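Local coordinates for N-acetylglucosamine-6-phosphate deacetylase (Thermotoga maritima, PDB 1O12), which probably removes the acetyl group from N-acetylglucosamine-6-phosphate, as a metal-dependent hydrolase of the NagA family that binds one divalent cation per subunit, at residues V354-D357 with E358-V362. Sequence-based numbering, arbitrary orientation.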
loop_
_atom_site.group_PDB
_atom_site.type_symbol
_atom_site.label_atom_id
_atom_site.label_comp_id
_atom_site.label_asym_id
_atom_site.label_seq_id
_atom_site.Cartn_x
_atom_site.Cartn_y
_atom_site.Cartn_z
ATOM N N VAL A 354 8.024 -26.879 16.810
ATOM C CA VAL A 354 7.125 -27.658 15.990
ATOM C C VAL A 354 7.929 -28.288 14.858
ATOM O O VAL A 354 8.715 -27.618 14.177
ATOM C CB VAL A 354 5.964 -26.805 15.412
ATOM C CG1 VAL A 354 6.504 -25.618 14.616
ATOM C CG2 VAL A 354 5.048 -27.690 14.552
ATOM N N LEU A 355 7.756 -29.590 14.678
ATOM C CA LEU A 355 8.436 -30.303 13.598
ATOM C C LEU A 355 7.406 -30.530 12.485
ATOM O O LEU A 355 6.273 -30.915 12.768
ATOM C CB LEU A 355 8.966 -31.645 14.086
ATOM C CG LEU A 355 9.870 -32.351 13.069
ATOM C CD1 LEU A 355 11.248 -31.640 13.014
ATOM C CD2 LEU A 355 10.028 -33.822 13.469
ATOM N N LEU A 356 7.798 -30.298 11.231
ATOM C CA LEU A 356 6.890 -30.456 10.099
ATOM C C LEU A 356 7.491 -31.239 8.937
ATOM O O LEU A 356 8.709 -31.394 8.868
ATOM C CB LEU A 356 6.496 -29.076 9.594
ATOM C CG LEU A 356 6.155 -28.065 10.697
ATOM C CD1 LEU A 356 7.403 -27.332 11.168
ATOM C CD2 LEU A 356 5.112 -27.101 10.165
ATOM N N ASP A 357 6.651 -31.743 8.026
ATOM C CA ASP A 357 7.191 -32.422 6.845
ATOM C C ASP A 357 7.477 -31.265 5.876
ATOM O O ASP A 357 7.122 -30.116 6.180
ATOM C CB ASP A 357 6.205 -33.433 6.242
ATOM C CG ASP A 357 4.954 -32.793 5.702
ATOM O OD1 ASP A 357 5.007 -31.645 5.238
ATOM O OD2 ASP A 357 3.895 -33.451 5.716
ATOM N N GLU A 358 8.095 -31.538 4.724
ATOM C CA GLU A 358 8.441 -30.458 3.795
ATOM C C GLU A 358 7.265 -29.663 3.272
ATOM O O GLU A 358 7.432 -28.520 2.837
ATOM C CB GLU A 358 9.286 -30.976 2.624
ATOM C CG GLU A 358 8.641 -32.048 1.771
ATOM C CD GLU A 358 9.427 -32.297 0.486
ATOM O OE1 GLU A 358 9.293 -31.491 -0.483
ATOM O OE2 GLU A 358 10.193 -33.296 0.458
ATOM N N ASP A 359 6.079 -30.261 3.300
ATOM C CA ASP A 359 4.878 -29.559 2.875
ATOM C C ASP A 359 4.288 -28.747 4.017
ATOM O O ASP A 359 3.197 -28.189 3.893
ATOM C CB ASP A 359 3.820 -30.538 2.379
ATOM C CG ASP A 359 4.107 -31.035 0.977
ATOM O OD1 ASP A 359 4.218 -30.175 0.049
ATOM O OD2 ASP A 359 4.217 -32.279 0.818
ATOM N N LEU A 360 5.007 -28.708 5.138
ATOM C CA LEU A 360 4.585 -27.972 6.323
ATOM C C LEU A 360 3.397 -28.583 7.069
ATOM O O LEU A 360 2.575 -27.876 7.666
ATOM C CB LEU A 360 4.331 -26.500 5.954
ATOM C CG LEU A 360 5.510 -25.559 6.258
ATOM C CD1 LEU A 360 6.836 -26.302 6.144
ATOM C CD2 LEU A 360 5.485 -24.374 5.341
ATOM N N ASN A 361 3.285 -29.908 7.010
ATOM C CA ASN A 361 2.245 -30.592 7.765
ATOM C C ASN A 361 2.883 -30.833 9.128
ATOM O O ASN A 361 4.047 -31.248 9.213
ATOM C CB ASN A 361 1.881 -31.923 7.129
ATOM C CG ASN A 361 1.005 -31.760 5.902
ATOM O OD1 ASN A 361 0.008 -31.024 5.932
ATOM N ND2 ASN A 361 1.358 -32.453 4.816
ATOM N N VAL A 362 2.147 -30.529 10.190
ATOM C CA VAL A 362 2.680 -30.728 11.531
ATOM C C VAL A 362 2.798 -32.205 11.829
ATOM O O VAL A 362 1.859 -32.979 11.573
ATOM C CB VAL A 362 1.785 -30.138 12.620
ATOM C CG1 VAL A 362 2.419 -30.407 13.968
ATOM C CG2 VAL A 362 1.572 -28.631 12.389
#
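Asp357 and Asn361 close a 3:5 beta hairpin with a G1 beta bulge, which joins strand 353-356 to strand 362-367 in the small beta domain beside the TIM-barrel body, away from the metal site. The chain reverses through a type I beta turn from Asp357 to Leu360, whose last residue, Leu360, has a positive phi (71°) at the position usually taken by glycine. Two backbone bonds define the hairpin: Asp357 N donates to Asn361 O at 2.9 Å, and Leu360 N to Asp357 O at 2.7 Å.

The Asp357 carboxylate is folded back over the turn, its CG set between the backbone N and the carbonyl carbon (chi1 64°). OD1 takes a nearly straight bond from Asn361 N at 3.0 Å, arriving from above the carboxylate plane, and a weak, bent one from Asp359 N. OD2 probably accepts Asn361 ND2 as well, the amide standing almost perpendicular to the carboxylate, though the position of OD2 is less sure. The backbone N-H groups gathered around OD1 would be expected to favour the ionised form, whereas the nearby Asp359 carboxylate should oppose it somewhat.

The apolar contacts lie on the face that carries Leu356 and Val362. These two form an antiparallel non-hydrogen-bonded pair; Leu356 CD2 also lies over the Leu360 carbonyl. Leu360, Asn361 and Val362 touch helix 307-318, while Val354 and Leu356 pack on Met54 of strand 52-59. At the strand end of the contact, the Val354 and Val362 side chains cross at about a right angle, CG2 of Val354 meeting CG1 of Val362 at 3.8 Å.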